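Long-range contacts in flagellar hook protein FlgE (Caulobacter crescentus CB15, PDB 5AY6), which builds the flagellar hook, which probably acts as the universal joint of the flagellum, and is represented here by a 32 kDa internal fragment: residues T5-N10 against Q277-D282; G81-D86 against V93-D98; M152-K157 against N210-I215. All coordinates share one frame; numbering follows the deposited sequence.

From the N terminus, segment 5-10 enters first and finds its partner in interaction 1 only 267 residues later, in segment 277-282. This contact closes the longest loop and joins the first strand to strand 277-291 within one mixed sheet. Within that loop the other two follow in series. Interaction 2 is a local hairpin contact, with strands 76-86 and 92-99 at one edge of an antiparallel sheet. Interaction 3 opens after it has closed and sets the short helix 152-157 against the turn leading into strand 214-222 of another sheet. Centres of interactions 1 and 3 lie about 20 Å apart, whereas those of interactions 1 and 2 are about 39 Å apart, on opposite sides of the chain's centre.

Interaction 1: T5-N10 against Q277-D282; sequences TRVGVN and QEVQID
R6 lays its guanidinium over the side-chain amide of Q280 and reaches on to the carboxylate of D282, all three on one face of a parallel strand pair. Q280 NE2 sits 3.3 Å from R6 CZ, over the centre of the guanidinium, with the two planes only 25° apart. R6 is extended throughout, CG anti to the backbone N (chi1 -179°), which carries NH2 to within 3.2 Å of D282 OD2. This salt bridge lies in the guanidinium plane but meets the carboxylate from above its own plane. With R6 exposed and Q280 and D282 partly exposed, this is the polar, solvent-facing side of the contact.

The other face is buried and apolar. V7 CG2 lies 3.7 Å from I281 CG1, the two side chains running side by side, and V7 CG1 touches V279 CG1 at 4.2 Å. Between the faces, V7 is gripped through both backbone polar atoms: its N donates to Q280 O, and its O accepts from D282 N at 2.7 Å. Q280 N to T5 O and V9 N to D282 O extend the ladder.

The pairing brings distant ends of the fragment into one mixed sheet: strand 6-12 runs between strands 277-291, parallel to it, and 298-304, while strand 242-245 borders 277-291 on its far side. I171 and L173 of strand 167-174 cover V7.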
loop_
_atom_site.group_PDB
_atom_site.type_symbol
_atom_site.label_atom_id
_atom_site.label_comp_id
_atom_site.label_asym_id
_atom_site.label_seq_id
_atom_site.Cartn_x
_atom_site.Cartn_y
_atom_site.Cartn_z
ATOM N N THR A 5 -2.262 -5.957 26.971
ATOM C CA THR A 5 -1.558 -7.092 26.392
ATOM C C THR A 5 -2.325 -7.729 25.236
ATOM O O THR A 5 -1.764 -8.499 24.462
ATOM C CB THR A 5 -1.281 -8.165 27.455
ATOM O OG1 THR A 5 -2.520 -8.573 28.048
ATOM C CG2 THR A 5 -0.371 -7.611 28.543
ATOM N N ARG A 6 -3.612 -7.424 25.123
ATOM C CA ARG A 6 -4.413 -8.001 24.052
ATOM C C ARG A 6 -5.567 -7.096 23.663
ATOM O O ARG A 6 -6.308 -6.620 24.522
ATOM C CB ARG A 6 -4.953 -9.375 24.459
ATOM C CG ARG A 6 -5.779 -10.048 23.376
ATOM C CD ARG A 6 -6.149 -11.479 23.748
ATOM N NE ARG A 6 -6.970 -12.104 22.714
ATOM C CZ ARG A 6 -7.157 -13.417 22.593
ATOM N NH1 ARG A 6 -6.587 -14.252 23.449
ATOM N NH2 ARG A 6 -7.925 -13.893 21.620
ATOM N N VAL A 7 -5.715 -6.864 22.363
ATOM C CA VAL A 7 -6.823 -6.068 21.856
ATOM C C VAL A 7 -7.579 -6.831 20.779
ATOM O O VAL A 7 -6.991 -7.561 19.984
ATOM C CB VAL A 7 -6.356 -4.703 21.289
ATOM C CG1 VAL A 7 -5.574 -3.926 22.339
ATOM C CG2 VAL A 7 -5.516 -4.889 20.047
ATOM N N GLY A 8 -8.899 -6.682 20.785
ATOM C CA GLY A 8 -9.731 -7.279 19.763
ATOM C C GLY A 8 -10.372 -6.172 18.955
ATOM O O GLY A 8 -11.020 -5.284 19.511
ATOM N N VAL A 9 -10.179 -6.204 17.643
ATOM C CA VAL A 9 -10.777 -5.190 16.793
ATOM C C VAL A 9 -12.078 -5.701 16.212
ATOM O O VAL A 9 -12.108 -6.735 15.547
ATOM C CB VAL A 9 -9.849 -4.764 15.648
ATOM C CG1 VAL A 9 -10.605 -3.888 14.666
ATOM C CG2 VAL A 9 -8.629 -4.028 16.194
ATOM N N ASN A 10 -13.154 -4.974 16.477
ATOM C CA ASN A 10 -14.451 -5.286 15.896
ATOM C C ASN A 10 -14.904 -4.141 15.010
ATOM O O ASN A 10 -15.374 -3.113 15.500
ATOM C CB ASN A 10 -15.476 -5.560 16.993
ATOM C CG ASN A 10 -14.979 -6.565 18.010
ATOM O OD1 ASN A 10 -14.460 -7.623 17.654
ATOM N ND2 ASN A 10 -15.120 -6.229 19.288
ATOM N N GLN A 277 6.387 -3.349 25.347
ATOM C CA GLN A 277 4.965 -3.645 25.302
ATOM C C GLN A 277 4.619 -4.573 24.146
ATOM O O GLN A 277 4.469 -4.138 23.006
ATOM C CB GLN A 277 4.157 -2.352 25.207
ATOM C CG GLN A 277 2.651 -2.552 25.357
ATOM C CD GLN A 277 2.000 -1.510 26.252
ATOM O OE1 GLN A 277 2.605 -0.488 26.586
ATOM N NE2 GLN A 277 0.757 -1.774 26.654
ATOM N N GLU A 278 4.493 -5.857 24.459
ATOM C CA GLU A 278 4.058 -6.854 23.491
ATOM C C GLU A 278 2.541 -6.960 23.568
ATOM O O GLU A 278 1.986 -7.214 24.634
ATOM C CB GLU A 278 4.718 -8.205 23.770
ATOM C CG GLU A 278 4.351 -9.312 22.800
ATOM C CD GLU A 278 5.059 -10.616 23.120
ATOM O OE1 GLU A 278 5.765 -10.677 24.150
ATOM O OE2 GLU A 278 4.906 -11.582 22.345
ATOM N N VAL A 279 1.875 -6.732 22.440
ATOM C CA VAL A 279 0.418 -6.715 22.406
ATOM C C VAL A 279 -0.145 -7.619 21.315
ATOM O O VAL A 279 0.124 -7.434 20.131
ATOM C CB VAL A 279 -0.126 -5.291 22.182
ATOM C CG1 VAL A 279 -1.613 -5.253 22.473
ATOM C CG2 VAL A 279 0.595 -4.292 23.061
ATOM N N GLN A 280 -0.934 -8.606 21.720
ATOM C CA GLN A 280 -1.669 -9.400 20.755
ATOM C C GLN A 280 -2.775 -8.540 20.151
ATOM O O GLN A 280 -3.504 -7.857 20.871
ATOM C CB GLN A 280 -2.258 -10.653 21.406
ATOM C CG GLN A 280 -3.183 -11.422 20.486
ATOM C CD GLN A 280 -3.623 -12.744 21.066
ATOM O OE1 GLN A 280 -3.083 -13.203 22.074
ATOM N NE2 GLN A 280 -4.604 -13.373 20.429
ATOM N N ILE A 281 -2.891 -8.561 18.830
ATOM C CA ILE A 281 -3.937 -7.800 18.161
ATOM C C ILE A 281 -4.817 -8.751 17.370
ATOM O O ILE A 281 -4.424 -9.266 16.324
ATOM C CB ILE A 281 -3.349 -6.712 17.243
ATOM C CG1 ILE A 281 -2.539 -5.722 18.086
ATOM C CG2 ILE A 281 -4.463 -5.998 16.478
ATOM C CD1 ILE A 281 -1.793 -4.688 17.283
ATOM N N ASP A 282 -6.011 -8.986 17.902
ATOM C CA ASP A 282 -6.923 -9.991 17.378
ATOM C C ASP A 282 -7.896 -9.369 16.378
ATOM O O ASP A 282 -8.781 -8.598 16.753
ATOM C CB ASP A 282 -7.667 -10.651 18.547
ATOM C CG ASP A 282 -8.411 -11.911 18.144
ATOM O OD1 ASP A 282 -8.245 -12.375 16.992
ATOM O OD2 ASP A 282 -9.154 -12.452 18.996
HETATM O O HOH W 1 -11.375 -9.468 16.891
#

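Interaction 2: G81-D86 against V93-D98; sequences GKVAYD and VSSTID
K82 and T96 meet through a backbone and a side-chain bond at the point where the second strand of the hairpin breaks. T96 N donates to K82 O at 2.9 Å, but the return bond goes to a hydroxyl: K82 N donates to T96 OG1 at 2.8 Å. With chi1 at 66°, OG1 stands between the backbone N and the carbonyl carbon of T96, and from there it takes the N-H that a strand carbonyl would otherwise accept. Further along, A84 N donates to S94 O, while A84 O accepts from V93 N at 2.8 Å and, weakly, from S94 N at 3.4 Å. A water joins K82 O to S94 OG, adding a second polar link beside the ladder.

Van der Waals contacts flank these bonds. The apolar pair is V83 CG1 on I97 CD1 at 3.6 Å, on the face where I128 covers both residues. Across the sheet, A84 CB lies 3.5 Å from S94 OG, and V93 CG2 rests 3.8 Å from D86 CB near the hairpin end. The backbones draw close where G81 CA passes 4.0 Å from I97 CA.

Where the second strand is interrupted, S95 OG accepts from I97 N, an ST turn just after the pairing of V83 with S95. The carboxylate of D86 turns to the connecting loop, where OD2 takes the N-H groups of A88 and T89. V93 and S94 both facing A84 form a classic beta bulge, here set in a beta hairpin at the edge of a five-stranded antiparallel sheet.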
loop_
_atom_site.group_PDB
_atom_site.type_symbol
_atom_site.label_atom_id
_atom_site.label_comp_id
_atom_site.label_asym_id
_atom_site.label_seq_id
_atom_site.Cartn_x
_atom_site.Cartn_y
_atom_site.Cartn_z
ATOM N N GLY A 81 -0.414 -4.785 -16.136
ATOM C CA GLY A 81 0.828 -5.368 -15.659
ATOM C C GLY A 81 1.586 -4.480 -14.693
ATOM O O GLY A 81 1.013 -3.587 -14.064
ATOM N N LYS A 82 2.886 -4.731 -14.574
ATOM C CA LYS A 82 3.741 -3.935 -13.709
ATOM C C LYS A 82 4.870 -3.304 -14.513
ATOM O O LYS A 82 5.426 -3.933 -15.415
ATOM C CB LYS A 82 4.307 -4.791 -12.573
ATOM C CG LYS A 82 5.098 -4.009 -11.543
ATOM C CD LYS A 82 5.290 -4.801 -10.260
ATOM C CE LYS A 82 6.187 -6.007 -10.469
ATOM N NZ LYS A 82 6.539 -6.662 -9.171
ATOM N N VAL A 83 5.183 -2.051 -14.202
ATOM C CA VAL A 83 6.347 -1.386 -14.780
ATOM C C VAL A 83 7.365 -1.096 -13.687
ATOM O O VAL A 83 7.016 -0.949 -12.517
ATOM C CB VAL A 83 5.977 -0.072 -15.497
ATOM C CG1 VAL A 83 5.188 -0.364 -16.754
ATOM C CG2 VAL A 83 5.193 0.848 -14.570
ATOM N N ALA A 84 8.632 -1.042 -14.076
ATOM C CA ALA A 84 9.700 -0.746 -13.139
ATOM C C ALA A 84 10.600 0.314 -13.748
ATOM O O ALA A 84 11.119 0.130 -14.847
ATOM C CB ALA A 84 10.492 -2.003 -12.803
ATOM N N TYR A 85 10.764 1.429 -13.043
ATOM C CA TYR A 85 11.642 2.494 -13.503
ATOM C C TYR A 85 12.902 2.554 -12.646
ATOM O O TYR A 85 12.848 2.332 -11.437
ATOM C CB TYR A 85 10.929 3.844 -13.465
ATOM C CG TYR A 85 9.687 3.928 -14.322
ATOM C CD1 TYR A 85 8.435 3.690 -13.781
ATOM C CD2 TYR A 85 9.767 4.263 -15.666
ATOM C CE1 TYR A 85 7.296 3.777 -14.555
ATOM C CE2 TYR A 85 8.638 4.351 -16.449
ATOM C CZ TYR A 85 7.404 4.105 -15.889
ATOM O OH TYR A 85 6.272 4.190 -16.663
ATOM N N ASP A 86 14.032 2.855 -13.280
ATOM C CA ASP A 86 15.294 3.015 -12.564
ATOM C C ASP A 86 15.149 4.139 -11.545
ATOM O O ASP A 86 14.699 5.231 -11.884
ATOM C CB ASP A 86 16.433 3.309 -13.541
ATOM C CG ASP A 86 17.797 3.251 -12.886
ATOM O OD1 ASP A 86 18.514 2.250 -13.096
ATOM O OD2 ASP A 86 18.154 4.204 -12.164
ATOM N N VAL A 93 12.789 0.213 -17.051
ATOM C CA VAL A 93 13.733 -0.898 -16.960
ATOM C C VAL A 93 13.068 -2.215 -17.355
ATOM O O VAL A 93 13.690 -3.071 -17.984
ATOM C CB VAL A 93 14.328 -1.008 -15.534
ATOM C CG1 VAL A 93 15.044 -2.332 -15.332
ATOM C CG2 VAL A 93 15.279 0.149 -15.277
ATOM N N SER A 94 11.797 -2.368 -16.999
ATOM C CA SER A 94 11.058 -3.573 -17.367
ATOM C C SER A 94 9.553 -3.336 -17.344
ATOM O O SER A 94 9.052 -2.504 -16.581
ATOM C CB SER A 94 11.409 -4.729 -16.438
ATOM O OG SER A 94 10.745 -4.594 -15.195
ATOM N N SER A 95 8.844 -4.078 -18.193
ATOM C CA SER A 95 7.387 -4.025 -18.270
ATOM C C SER A 95 6.800 -5.425 -18.415
ATOM O O SER A 95 7.297 -6.232 -19.200
ATOM C CB SER A 95 6.934 -3.157 -19.447
ATOM O OG SER A 95 5.538 -3.308 -19.678
ATOM N N THR A 96 5.748 -5.713 -17.654
ATOM C CA THR A 96 5.008 -6.956 -17.827
ATOM C C THR A 96 3.609 -6.677 -18.361
ATOM O O THR A 96 2.734 -7.543 -18.307
ATOM C CB THR A 96 4.886 -7.751 -16.514
ATOM O OG1 THR A 96 4.084 -7.018 -15.577
ATOM C CG2 THR A 96 6.266 -8.031 -15.918
ATOM N N ILE A 97 3.396 -5.466 -18.865
ATOM C CA ILE A 97 2.097 -5.105 -19.424
ATOM C C ILE A 97 1.799 -5.970 -20.637
ATOM O O ILE A 97 2.602 -6.065 -21.565
ATOM C CB ILE A 97 2.029 -3.617 -19.830
ATOM C CG1 ILE A 97 2.433 -2.718 -18.662
ATOM C CG2 ILE A 97 0.624 -3.251 -20.298
ATOM C CD1 ILE A 97 2.467 -1.239 -19.024
ATOM N N ASP A 98 0.638 -6.611 -20.615
ATOM C CA ASP A 98 0.219 -7.514 -21.677
ATOM C C ASP A 98 -1.306 -7.471 -21.718
ATOM O O ASP A 98 -1.922 -6.909 -20.812
ATOM C CB ASP A 98 0.730 -8.932 -21.409
ATOM C CG ASP A 98 0.851 -9.766 -22.671
ATOM O OD1 ASP A 98 0.398 -9.319 -23.747
ATOM O OD2 ASP A 98 1.406 -10.881 -22.579
HETATM O O HOH W 2 8.211 -5.114 -14.764
#

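Interaction 3: M152-K157 against N210-I215; sequences MSDYAK and NGNGQI
N212 reaches across from its turn to D154 on the short helix 152-157 and supplies the one direct hydrogen bond between the two segments. N212 ND2 donates to D154 OD1 at 3.0 Å with an N-H...O angle of 153°; the bond lies in the amide plane but meets the carboxylate from above. D154 OD2 takes the backbone N-H of S151 just before the helix.

The turn is braced by its own asparagines. N212 CG stands between its backbone N and carbonyl carbon (chi1 65°), from where OD1 accepts from Q214 N, an Asx turn, while ND2 faces D154. N210 OD1 accepts from G213 N, and N210 ND2 donates to Q214 O.

Van der Waals contacts fill in the rest. N212 CB lies 3.4 Å from S153 O, and S153 CB stands 3.6 Å from N212 ND2. S153 OG comes 3.4 Å from Q214 CB, while K157 CD lies alongside G211 O at 3.7 Å.

E199 OE1 of strand 195-202 is hydrogen-bonded to both S153 OG and Q214 NE2, which also bonds P147 O. The direct polar link is thus the single N212-D154 bond, backed by close packing and by a carboxylate that bonds both sides.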
loop_
_atom_site.group_PDB
_atom_site.type_symbol
_atom_site.label_atom_id
_atom_site.label_comp_id
_atom_site.label_asym_id
_atom_site.label_seq_id
_atom_site.Cartn_x
_atom_site.Cartn_y
_atom_site.Cartn_z
ATOM N N MET A 152 0.541 6.694 5.153
ATOM C CA MET A 152 -0.479 7.239 6.034
ATOM C C MET A 152 0.159 7.733 7.338
ATOM O O MET A 152 -0.352 8.650 7.977
ATOM C CB MET A 152 -1.565 6.195 6.307
ATOM C CG MET A 152 -2.299 5.745 5.050
ATOM S SD MET A 152 -3.561 4.492 5.358
ATOM C CE MET A 152 -2.649 3.006 4.939
ATOM N N SER A 153 1.285 7.142 7.720
ATOM C CA SER A 153 2.012 7.625 8.887
ATOM C C SER A 153 2.656 8.977 8.582
ATOM O O SER A 153 2.742 9.844 9.453
ATOM C CB SER A 153 3.064 6.608 9.336
ATOM O OG SER A 153 2.443 5.412 9.789
ATOM N N ASP A 154 3.100 9.165 7.341
ATOM C CA ASP A 154 3.638 10.466 6.925
ATOM C C ASP A 154 2.549 11.524 7.028
ATOM O O ASP A 154 2.795 12.657 7.443
ATOM C CB ASP A 154 4.177 10.412 5.492
ATOM C CG ASP A 154 5.445 9.595 5.370
ATOM O OD1 ASP A 154 6.260 9.603 6.318
ATOM O OD2 ASP A 154 5.630 8.947 4.315
ATOM N N TYR A 155 1.337 11.133 6.653
ATOM C CA TYR A 155 0.189 12.029 6.675
ATOM C C TYR A 155 -0.182 12.434 8.101
ATOM O O TYR A 155 -0.489 13.598 8.364
ATOM C CB TYR A 155 -1.000 11.368 5.978
ATOM C CG TYR A 155 -2.298 12.117 6.135
ATOM C CD1 TYR A 155 -2.581 13.227 5.348
ATOM C CD2 TYR A 155 -3.248 11.714 7.068
ATOM C CE1 TYR A 155 -3.767 13.917 5.490
ATOM C CE2 TYR A 155 -4.438 12.397 7.214
ATOM C CZ TYR A 155 -4.688 13.501 6.422
ATOM O OH TYR A 155 -5.869 14.190 6.559
ATOM N N ALA A 156 -0.148 11.472 9.018
ATOM C CA ALA A 156 -0.448 11.744 10.415
ATOM C C ALA A 156 0.534 12.755 11.000
ATOM O O ALA A 156 0.170 13.587 11.831
ATOM C CB ALA A 156 -0.426 10.450 11.228
ATOM N N LYS A 157 1.784 12.687 10.562
ATOM C CA LYS A 157 2.787 13.632 11.033
ATOM C C LYS A 157 2.614 15.006 10.388
ATOM O O LYS A 157 2.686 16.029 11.067
ATOM C CB LYS A 157 4.192 13.099 10.765
ATOM C CG LYS A 157 5.260 14.145 10.959
ATOM C CD LYS A 157 6.607 13.546 11.263
ATOM C CE LYS A 157 7.584 14.651 11.618
ATOM N NZ LYS A 157 7.028 15.520 12.693
ATOM N N ASN A 210 11.896 6.596 14.837
ATOM C CA ASN A 210 11.483 7.364 13.665
ATOM C C ASN A 210 10.713 8.604 14.096
ATOM O O ASN A 210 10.558 8.856 15.291
ATOM C CB ASN A 210 10.637 6.512 12.707
ATOM C CG ASN A 210 9.350 5.998 13.341
ATOM O OD1 ASN A 210 8.701 6.690 14.123
ATOM N ND2 ASN A 210 8.976 4.771 12.996
ATOM N N GLY A 211 10.211 9.359 13.127
ATOM C CA GLY A 211 9.472 10.570 13.428
ATOM C C GLY A 211 7.970 10.452 13.238
ATOM O O GLY A 211 7.197 11.116 13.938
ATOM N N ASN A 212 7.539 9.612 12.303
ATOM C CA ASN A 212 6.115 9.570 11.969
ATOM C C ASN A 212 5.329 8.528 12.760
ATOM O O ASN A 212 4.099 8.448 12.646
ATOM C CB ASN A 212 5.918 9.340 10.462
ATOM C CG ASN A 212 6.416 7.979 9.990
ATOM O OD1 ASN A 212 6.770 7.110 10.784
ATOM N ND2 ASN A 212 6.443 7.796 8.679
ATOM N N GLY A 213 6.038 7.724 13.545
ATOM C CA GLY A 213 5.397 6.761 14.423
ATOM C C GLY A 213 5.009 5.419 13.822
ATOM O O GLY A 213 4.386 4.591 14.496
ATOM N N GLN A 214 5.370 5.182 12.568
ATOM C CA GLN A 214 5.013 3.921 11.925
ATOM C C GLN A 214 5.617 2.705 12.643
ATOM O O GLN A 214 6.804 2.683 12.989
ATOM C CB GLN A 214 5.443 3.920 10.460
ATOM C CG GLN A 214 4.768 2.841 9.629
ATOM C CD GLN A 214 5.263 2.816 8.202
ATOM O OE1 GLN A 214 6.341 2.289 7.916
ATOM N NE2 GLN A 214 4.478 3.382 7.291
ATOM N N ILE A 215 4.776 1.696 12.851
ATOM C CA ILE A 215 5.156 0.465 13.538
ATOM C C ILE A 215 5.370 -0.661 12.533
ATOM O O ILE A 215 6.377 -1.375 12.581
ATOM C CB ILE A 215 4.077 0.060 14.565
ATOM C CG1 ILE A 215 4.012 1.089 15.695
ATOM C CG2 ILE A 215 4.339 -1.342 15.124
ATOM C CD1 ILE A 215 2.823 0.909 16.619
#